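High choriolytic enzyme 1 (Oryzias latipes, PDB 3VTG) breaks down the inner layer of the fish egg envelope at hatching, acting as a zinc-dependent metalloendopeptidase of the astacin family. Local coordinates at residues T37-G40 / A41-A44; I122-E125 / N126-P129; T191-N194 / V195-C199. All coordinates share one frame; numbering follows the deposited sequence.

How the contacts relate
Each contact is local, within one unbroken run of chain, so none closes a long loop and none nests in or crosses another. Contact 1 comes first, near the end of helix 32-43, in the beta-alpha-beta unit between strands 20-26 and 51-55. Helix 94-105, which carries the zinc ligands His99 and His103, comes later in the chain and packs against it. Contact 2 is a turn directly after strand 120-122, which pairs with strand 169-171. Contact 3 ends helix 187-196, and its Cys199 is joined by a disulfide to Cys50, just before strand 51-55. Contacts 1 and 3 have centres about 19 Å apart. Contact 2 lies across the chain's centre from both.

Contact 1 of 3, residues T37-G40 / A41-A44; sequences TIEG and AMRA
Helix 32-43 is the helix of the beta-alpha-beta unit that links strands 20-26 and 51-55 in this astacin-type protease, and residues 37-44 cover its C-terminal part. Alpha-helical backbone bonds run from Ala41 N to Thr37 O, from Met42 N to Ile38 O and from Arg43 N to Glu39 O. Arg43 N also has a weak bond to Gly40 O.

On the buried side, Ile38 and Met42 lie alongside each other and point the same way. Ile38 CG2 touches Met42 CE at 3.9 Å. Met42 CG is anti to its carbonyl carbon (chi1 -72°), and the chain beyond is extended, which carries CE out to that branch. Its SD lies 4.0 Å from Glu39 CA. Ile38 packs on Ile26, while Met42 reaches Tyr24 on one strand and Leu101 on the zinc-binding helix 94-105. Ala41 CB rests 3.5 Å from Ile38 O, and its methyl also meets Ser94 and Ile97.

Glu39 turns its carboxylate to Tyr24 and Arg55, the latter through a salt bridge. Arg43 is not its ion-pair partner: Glu39 OE1 and Arg43 NH1 are 5.6 Å apart. Instead the Arg43 chain bends at chi3 (-61°) and folds back over the helix. Gly40 CA lies against one face of the guanidinium, offset toward its rim, with Arg43 NH2 3.5 Å from Gly40 CA.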
ATOM      1  N   THR A  37      13.428  11.326   4.264  1.00  9.41           N
ATOM      2  CA  THR A  37      13.179   9.910   3.989  1.00  9.36           C
ATOM      3  C   THR A  37      11.782   9.698   3.405  1.00  9.32           C
ATOM      4  O   THR A  37      11.615   8.984   2.412  1.00  9.22           O
ATOM      5  CB  THR A  37      13.397   9.040   5.248  1.00  9.44           C
ATOM      6  OG1 THR A  37      14.762   9.154   5.667  1.00  9.62           O
ATOM      7  CG2 THR A  37      13.090   7.570   4.971  1.00  9.49           C
ATOM      8  N   ILE A  38      10.790  10.340   4.016  1.00  9.21           N
ATOM      9  CA  ILE A  38       9.408  10.262   3.549  1.00  9.22           C
ATOM     10  C   ILE A  38       9.281  10.840   2.135  1.00  9.34           C
ATOM     11  O   ILE A  38       8.693  10.210   1.254  1.00  9.20           O
ATOM     12  CB  ILE A  38       8.439  10.964   4.528  1.00  9.21           C
ATOM     13  CG1 ILE A  38       8.454  10.248   5.885  1.00  9.27           C
ATOM     14  CG2 ILE A  38       7.023  11.010   3.958  1.00  9.16           C
ATOM     15  CD1 ILE A  38       7.978  11.097   7.048  1.00  9.34           C
ATOM     16  N   GLU A  39       9.859  12.019   1.914  1.00  9.52           N
ATOM     17  CA  GLU A  39       9.785  12.658   0.602  1.00  9.94           C
ATOM     18  C   GLU A  39      10.572  11.872  -0.453  1.00  9.88           C
ATOM     19  O   GLU A  39      10.183  11.832  -1.620  1.00  9.92           O
ATOM     20  CB  GLU A  39      10.206  14.134   0.677  1.00 10.42           C
ATOM     21  CG  GLU A  39       9.225  14.992   1.478  1.00 10.93           C
ATOM     22  CD  GLU A  39       9.478  16.493   1.393  1.00 11.31           C
ATOM     23  OE1 GLU A  39      10.646  16.906   1.219  1.00 11.96           O
ATOM     24  OE2 GLU A  39       8.501  17.271   1.520  1.00 11.59           O
ATOM     25  N   GLY A  40      11.659  11.225  -0.033  1.00  9.93           N
ATOM     26  CA  GLY A  40      12.427  10.344  -0.912  1.00 10.15           C
ATOM     27  C   GLY A  40      11.598   9.176  -1.418  1.00 10.09           C
ATOM     28  O   GLY A  40      11.636   8.842  -2.605  1.00 10.37           O
ATOM     29  N   ALA A  41      10.837   8.560  -0.514  1.00  9.94           N
ATOM     30  CA  ALA A  41       9.939   7.465  -0.870  1.00  9.87           C
ATOM     31  C   ALA A  41       8.848   7.922  -1.832  1.00  9.85           C
ATOM     32  O   ALA A  41       8.473   7.191  -2.747  1.00  9.71           O
ATOM     33  CB  ALA A  41       9.332   6.845   0.376  1.00  9.86           C
ATOM     34  N   MET A  42       8.357   9.144  -1.631  1.00  9.72           N
ATOM     35  CA  MET A  42       7.344   9.730  -2.508  1.00  9.85           C
ATOM     36  C   MET A  42       7.851   9.896  -3.933  1.00 10.16           C
ATOM     37  O   MET A  42       7.086   9.751  -4.889  1.00 10.16           O
ATOM     38  CB  MET A  42       6.885  11.078  -1.967  1.00  9.68           C
ATOM     39  CG  MET A  42       6.027  10.970  -0.725  1.00  9.51           C
ATOM     40  SD  MET A  42       5.796  12.573   0.054  1.00  9.39           S
ATOM     41  CE  MET A  42       4.507  12.147   1.219  1.00  9.57           C
ATOM     42  N   ARG A  43       9.144  10.189  -4.076  1.00 10.65           N
ATOM     43  CA  ARG A  43       9.751  10.368  -5.393  1.00 11.13           C
ATOM     44  C   ARG A  43       9.750   9.097  -6.237  1.00 11.03           C
ATOM     45  O   ARG A  43       9.845   9.169  -7.459  1.00 11.09           O
ATOM     46  CB  ARG A  43      11.171  10.928  -5.277  1.00 11.90           C
ATOM     47  CG  ARG A  43      11.224  12.423  -5.005  1.00 12.61           C
ATOM     48  CD  ARG A  43      12.604  13.006  -5.287  1.00 13.08           C
ATOM     49  NE  ARG A  43      13.651  12.426  -4.445  1.00 13.47           N
ATOM     50  CZ  ARG A  43      13.916  12.800  -3.196  1.00 13.63           C
ATOM     51  NH1 ARG A  43      13.211  13.759  -2.606  1.00 13.91           N
ATOM     52  NH2 ARG A  43      14.891  12.206  -2.527  1.00 13.69           N
ATOM     53  N   ALA A  44       9.628   7.940  -5.585  1.00 10.89           N
ATOM     54  CA  ALA A  44       9.598   6.651  -6.281  1.00 10.86           C
ATOM     55  C   ALA A  44       8.430   6.529  -7.262  1.00 10.71           C
ATOM     56  O   ALA A  44       8.447   5.687  -8.158  1.00 10.81           O
ATOM     57  CB  ALA A  44       9.573   5.506  -5.279  1.00 10.99           C
TER

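Contact 2 of 3, residues I122-E125 / N126-P129; sequences INWE and NIIP
Asn126 packs against Asn123 and Glu125 in a short 3-10 turn that follows strand 120-122. Its backbone N bonds to Asn123 O at 2.9 Å. Asn126 CB lies 3.4 Å from Asn123 O. CG stands beside the backbone N (chi1 -69°), which brings the amide alongside the Glu125 side chain, its plane 27° from the carboxylate. Asn126 OD1 lies 3.7 Å from Glu125 CG and accepts two water bonds. One water also donates to Glu125 OE2, the other to Glu125 O. Asn126 ND2 passes Asn123 CB at 3.7 Å and bonds to Asp167 O, an acceptor it shares with Asn123 ND2. Asn123 ND2 also bonds to Thr170 OG1, which ties the turn to strand 169-171. With an alanine here in place of Asn126, both waters would probably lose their amide acceptor and the turn one of its ties to Asp167.

Ile127 N bonds to Trp124 O, and a water bridges Trp124 O and Ile127 O. Ile122 and Ile127 are buried. Ile127 CD1 approaches the Trp124 ring obliquely, 4.3 Å from Trp124 CE3. Ile122 CG2 lies over the centre of one indole face, 3.5 Å above its plane, and meets Ile127 CD1 at 3.7 Å.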
ATOM      1  N   ILE A 122      -3.867 -19.774   3.057  1.00  9.09           N
ATOM      2  CA  ILE A 122      -3.849 -19.080   4.340  1.00  9.00           C
ATOM      3  C   ILE A 122      -3.931 -20.135   5.438  1.00  9.01           C
ATOM      4  O   ILE A 122      -4.911 -20.883   5.522  1.00  9.20           O
ATOM      5  CB  ILE A 122      -5.010 -18.063   4.476  1.00  8.92           C
ATOM      6  CG1 ILE A 122      -5.066 -17.101   3.274  1.00  8.93           C
ATOM      7  CG2 ILE A 122      -4.916 -17.308   5.796  1.00  8.90           C
ATOM      8  CD1 ILE A 122      -3.802 -16.299   3.007  1.00  8.93           C
ATOM      9  N   ASN A 123      -2.892 -20.201   6.266  1.00  9.00           N
ATOM     10  CA  ASN A 123      -2.848 -21.175   7.353  1.00  9.11           C
ATOM     11  C   ASN A 123      -3.415 -20.567   8.633  1.00  9.16           C
ATOM     12  O   ASN A 123      -2.673 -20.119   9.518  1.00  9.06           O
ATOM     13  CB  ASN A 123      -1.427 -21.702   7.552  1.00  8.94           C
ATOM     14  CG  ASN A 123      -0.791 -22.168   6.251  1.00  8.93           C
ATOM     15  OD1 ASN A 123      -1.355 -22.987   5.521  1.00  9.05           O
ATOM     16  ND2 ASN A 123       0.388 -21.642   5.955  1.00  8.89           N
ATOM     17  N   TRP A 124      -4.744 -20.562   8.706  1.00  9.34           N
ATOM     18  CA  TRP A 124      -5.489 -19.899   9.774  1.00  9.66           C
ATOM     19  C   TRP A 124      -5.055 -20.272  11.164  1.00 10.01           C
ATOM     20  O   TRP A 124      -4.937 -19.404  12.023  1.00 10.06           O
ATOM     21  CB  TRP A 124      -6.987 -20.136   9.597  1.00  9.65           C
ATOM     22  CG  TRP A 124      -7.509 -19.607   8.284  1.00  9.52           C
ATOM     23  CD1 TRP A 124      -7.813 -20.333   7.135  1.00  9.52           C
ATOM     24  CD2 TRP A 124      -7.796 -18.207   7.937  1.00  9.48           C
ATOM     25  NE1 TRP A 124      -8.259 -19.505   6.135  1.00  9.54           N
ATOM     26  CE2 TRP A 124      -8.270 -18.217   6.547  1.00  9.45           C
ATOM     27  CE3 TRP A 124      -7.707 -16.993   8.612  1.00  9.48           C
ATOM     28  CZ2 TRP A 124      -8.640 -17.051   5.889  1.00  9.51           C
ATOM     29  CZ3 TRP A 124      -8.080 -15.825   7.935  1.00  9.51           C
ATOM     30  CH2 TRP A 124      -8.534 -15.857   6.607  1.00  9.56           C
ATOM     31  N   GLU A 125      -4.787 -21.558  11.390  1.00 10.47           N
ATOM     32  CA  GLU A 125      -4.376 -22.040  12.711  1.00 10.99           C
ATOM     33  C   GLU A 125      -3.023 -21.476  13.171  1.00 10.59           C
ATOM     34  O   GLU A 125      -2.707 -21.510  14.360  1.00 10.98           O
ATOM     35  CB  GLU A 125      -4.378 -23.577  12.763  1.00 12.24           C
ATOM     36  CG  GLU A 125      -3.287 -24.260  11.948  1.00 13.87           C
ATOM     37  CD  GLU A 125      -3.419 -25.775  11.910  1.00 14.92           C
ATOM     38  OE1 GLU A 125      -4.282 -26.333  12.623  1.00 16.16           O
ATOM     39  OE2 GLU A 125      -2.647 -26.417  11.163  1.00 16.35           O
ATOM     40  N   ASN A 126      -2.241 -20.947  12.229  1.00  9.90           N
ATOM     41  CA  ASN A 126      -0.924 -20.376  12.528  1.00  9.49           C
ATOM     42  C   ASN A 126      -0.931 -18.873  12.785  1.00  9.22           C
ATOM     43  O   ASN A 126       0.115 -18.289  13.077  1.00  9.17           O
ATOM     44  CB  ASN A 126       0.059 -20.668  11.391  1.00  9.34           C
ATOM     45  CG  ASN A 126       0.434 -22.129  11.298  1.00  9.34           C
ATOM     46  OD1 ASN A 126       0.167 -22.913  12.209  1.00  9.46           O
ATOM     47  ND2 ASN A 126       1.068 -22.501  10.195  1.00  9.07           N
ATOM     48  N   ILE A 127      -2.103 -18.255  12.678  1.00  8.96           N
ATOM     49  CA  ILE A 127      -2.214 -16.799  12.723  1.00  8.80           C
ATOM     50  C   ILE A 127      -2.726 -16.308  14.074  1.00  8.78           C
ATOM     51  O   ILE A 127      -3.665 -16.872  14.635  1.00  8.87           O
ATOM     52  CB  ILE A 127      -3.115 -16.275  11.577  1.00  8.69           C
ATOM     53  CG1 ILE A 127      -2.560 -16.741  10.227  1.00  8.69           C
ATOM     54  CG2 ILE A 127      -3.231 -14.754  11.620  1.00  8.74           C
ATOM     55  CD1 ILE A 127      -3.446 -16.444   9.036  1.00  8.77           C
ATOM     56  N   ILE A 128      -2.090 -15.261  14.594  1.00  8.69           N
ATOM     57  CA  ILE A 128      -2.562 -14.586  15.799  1.00  8.62           C
ATOM     58  C   ILE A 128      -4.045 -14.255  15.595  1.00  8.59           C
ATOM     59  O   ILE A 128      -4.386 -13.532  14.655  1.00  8.40           O
ATOM     60  CB  ILE A 128      -1.740 -13.306  16.077  1.00  8.69           C
ATOM     61  CG1 ILE A 128      -0.276 -13.666  16.374  1.00  8.82           C
ATOM     62  CG2 ILE A 128      -2.349 -12.514  17.229  1.00  8.76           C
ATOM     63  CD1 ILE A 128       0.683 -12.493  16.320  1.00  9.04           C
ATOM     64  N   PRO A 129      -4.935 -14.812  16.446  1.00  8.56           N
ATOM     65  CA  PRO A 129      -6.377 -14.678  16.206  1.00  8.60           C
ATOM     66  C   PRO A 129      -6.859 -13.244  15.973  1.00  8.66           C
ATOM     67  O   PRO A 129      -7.622 -13.002  15.038  1.00  8.74           O
ATOM     68  CB  PRO A 129      -6.989 -15.270  17.476  1.00  8.60           C
ATOM     69  CG  PRO A 129      -6.016 -16.331  17.860  1.00  8.69           C
ATOM     70  CD  PRO A 129      -4.664 -15.728  17.573  1.00  8.60           C
TER
HETATM   71  O   HOH W   1      -6.220 -17.238  13.374  1.00 17.66           O
HETATM   72  O   HOH W   2      -0.115 -25.558  11.714  1.00 16.54           O
HETATM   73  O   HOH W   3      -0.340 -23.514  15.109  1.00 20.51           O

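Contact 3 of 3, residues T191-N194 / V195-C199; sequences TRIN and VLYNC
Thr191 O accepts the backbone N-H of Val195 at 2.9 Å, and Val195 CG2 also lies 3.3 Å from Thr191 O. The two side chains run side by side, with Thr191 CG2 4.1 Å from Val195 CG2. The extended Arg192 side chain ends in a salt bridge with Glu110.

Two residues further on, Ile193 O accepts Tyr197 N at 3.0 Å and is also skirted by that residue's side chain. Tyr197 CB comes within 3.5 Å of Ile193 O. The same oxygen lies in the plane of the Tyr197 ring, at its edge, 3.6 Å from CD2. A chi1 of -74° sets the ring next to the oxygen, and chi2 of -83° presents its edge. The ring packs on Ile51, and its hydroxyl bonds to Leu105 O at the end of the zinc-binding helix.

Helix 187-196 then ends in a Schellman motif. Asn198 is the C-prime residue, with positive phi (49°). Cys199 N bonds to Asn194 O at 2.9 Å, in the carbonyl plane and on a lone pair. Asn198 N makes the second, weak bond to Val195 O. The reversal brings Cys199 back over Asn194, its SG 4.0 Å from Asn194 CA, and that sulfur forms the disulfide with Cys50.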
ATOM      1  N   THR A 191       2.103  -0.858 -12.858  1.00  8.91           N
ATOM      2  CA  THR A 191       1.072  -0.999 -13.884  1.00  9.03           C
ATOM      3  C   THR A 191      -0.317  -0.716 -13.304  1.00  8.87           C
ATOM      4  O   THR A 191      -1.119  -0.003 -13.912  1.00  8.99           O
ATOM      5  CB  THR A 191       1.124  -2.396 -14.539  1.00  9.19           C
ATOM      6  OG1 THR A 191       2.401  -2.579 -15.165  1.00  9.67           O
ATOM      7  CG2 THR A 191       0.025  -2.557 -15.591  1.00  9.28           C
ATOM      8  N   ARG A 192      -0.586  -1.256 -12.115  1.00  8.72           N
ATOM      9  CA  ARG A 192      -1.875  -1.067 -11.452  1.00  8.76           C
ATOM     10  C   ARG A 192      -2.193   0.401 -11.174  1.00  8.73           C
ATOM     11  O   ARG A 192      -3.316   0.844 -11.406  1.00  8.69           O
ATOM     12  CB  ARG A 192      -1.938  -1.871 -10.155  1.00  8.83           C
ATOM     13  CG  ARG A 192      -2.073  -3.367 -10.366  1.00  8.95           C
ATOM     14  CD  ARG A 192      -1.666  -4.098  -9.105  1.00  9.00           C
ATOM     15  NE  ARG A 192      -1.665  -5.543  -9.296  1.00  9.02           N
ATOM     16  CZ  ARG A 192      -1.276  -6.418  -8.375  1.00  9.17           C
ATOM     17  NH1 ARG A 192      -0.834  -6.002  -7.194  1.00  9.24           N
ATOM     18  NH2 ARG A 192      -1.319  -7.714  -8.642  1.00  9.26           N
ATOM     19  N   ILE A 193      -1.203   1.146 -10.681  1.00  8.86           N
ATOM     20  CA  ILE A 193      -1.354   2.585 -10.470  1.00  9.06           C
ATOM     21  C   ILE A 193      -1.736   3.266 -11.787  1.00  9.12           C
ATOM     22  O   ILE A 193      -2.688   4.048 -11.839  1.00  8.96           O
ATOM     23  CB  ILE A 193      -0.067   3.217  -9.896  1.00  8.99           C
ATOM     24  CG1 ILE A 193       0.221   2.676  -8.485  1.00  8.96           C
ATOM     25  CG2 ILE A 193      -0.167   4.740  -9.892  1.00  9.04           C
ATOM     26  CD1 ILE A 193       1.639   2.918  -7.999  1.00  9.00           C
ATOM     27  N   ASN A 194      -1.004   2.935 -12.847  1.00  9.38           N
ATOM     28  CA  ASN A 194      -1.219   3.540 -14.157  1.00  9.80           C
ATOM     29  C   ASN A 194      -2.576   3.211 -14.774  1.00  9.85           C
ATOM     30  O   ASN A 194      -3.178   4.057 -15.432  1.00 10.08           O
ATOM     31  CB  ASN A 194      -0.075   3.188 -15.113  1.00 10.19           C
ATOM     32  CG  ASN A 194       1.226   3.885 -14.749  1.00 10.49           C
ATOM     33  OD1 ASN A 194       2.312   3.380 -15.025  1.00 11.17           O
ATOM     34  ND2 ASN A 194       1.121   5.049 -14.128  1.00 10.74           N
ATOM     35  N   VAL A 195      -3.061   1.992 -14.551  1.00  9.88           N
ATOM     36  CA  VAL A 195      -4.381   1.596 -15.040  1.00  9.95           C
ATOM     37  C   VAL A 195      -5.490   2.283 -14.234  1.00 10.03           C
ATOM     38  O   VAL A 195      -6.403   2.877 -14.810  1.00 10.16           O
ATOM     39  CB  VAL A 195      -4.564   0.060 -15.057  1.00  9.85           C
ATOM     40  CG1 VAL A 195      -5.988  -0.310 -15.450  1.00  9.80           C
ATOM     41  CG2 VAL A 195      -3.580  -0.589 -16.020  1.00  9.87           C
ATOM     42  N   LEU A 196      -5.395   2.225 -12.905  1.00 10.02           N
ATOM     43  CA  LEU A 196      -6.411   2.818 -12.033  1.00 10.22           C
ATOM     44  C   LEU A 196      -6.564   4.325 -12.256  1.00 10.29           C
ATOM     45  O   LEU A 196      -7.682   4.841 -12.325  1.00 10.46           O
ATOM     46  CB  LEU A 196      -6.105   2.518 -10.560  1.00 10.28           C
ATOM     47  CG  LEU A 196      -7.108   3.017  -9.512  1.00 10.45           C
ATOM     48  CD1 LEU A 196      -8.474   2.368  -9.679  1.00 10.63           C
ATOM     49  CD2 LEU A 196      -6.579   2.779  -8.106  1.00 10.52           C
ATOM     50  N   TYR A 197      -5.434   5.015 -12.377  1.00 10.34           N
ATOM     51  CA  TYR A 197      -5.436   6.465 -12.539  1.00 10.62           C
ATOM     52  C   TYR A 197      -5.311   6.916 -13.992  1.00 11.32           C
ATOM     53  O   TYR A 197      -5.150   8.102 -14.258  1.00 11.65           O
ATOM     54  CB  TYR A 197      -4.372   7.100 -11.637  1.00 10.19           C
ATOM     55  CG  TYR A 197      -4.803   7.085 -10.191  1.00  9.73           C
ATOM     56  CD1 TYR A 197      -5.652   8.070  -9.694  1.00  9.55           C
ATOM     57  CD2 TYR A 197      -4.397   6.065  -9.330  1.00  9.58           C
ATOM     58  CE1 TYR A 197      -6.075   8.054  -8.378  1.00  9.45           C
ATOM     59  CE2 TYR A 197      -4.814   6.042  -8.006  1.00  9.36           C
ATOM     60  CZ  TYR A 197      -5.653   7.041  -7.538  1.00  9.39           C
ATOM     61  OH  TYR A 197      -6.085   7.048  -6.230  1.00  9.26           O
ATOM     62  N   ASN A 198      -5.411   5.967 -14.924  1.00 12.10           N
ATOM     63  CA  ASN A 198      -5.373   6.247 -16.366  1.00 12.84           C
ATOM     64  C   ASN A 198      -4.195   7.140 -16.771  1.00 12.93           C
ATOM     65  O   ASN A 198      -4.357   8.125 -17.498  1.00 12.89           O
ATOM     66  CB  ASN A 198      -6.714   6.830 -16.845  1.00 13.64           C
ATOM     67  CG  ASN A 198      -6.881   6.758 -18.354  1.00 14.43           C
ATOM     68  OD1 ASN A 198      -6.426   5.815 -19.000  1.00 15.48           O
ATOM     69  ND2 ASN A 198      -7.545   7.762 -18.922  1.00 15.12           N
ATOM     70  N   CYS A 199      -3.005   6.787 -16.291  1.00 13.03           N
ATOM     71  CA  CYS A 199      -1.799   7.552 -16.591  1.00 13.60           C
ATOM     72  C   CYS A 199      -1.324   7.280 -18.009  1.00 14.97           C
ATOM     73  O   CYS A 199      -1.173   6.121 -18.412  1.00 15.51           O
ATOM     74  CB  CYS A 199      -0.679   7.219 -15.608  1.00 12.57           C
ATOM     75  SG  CYS A 199      -1.060   7.478 -13.862  1.00 11.47           S
TER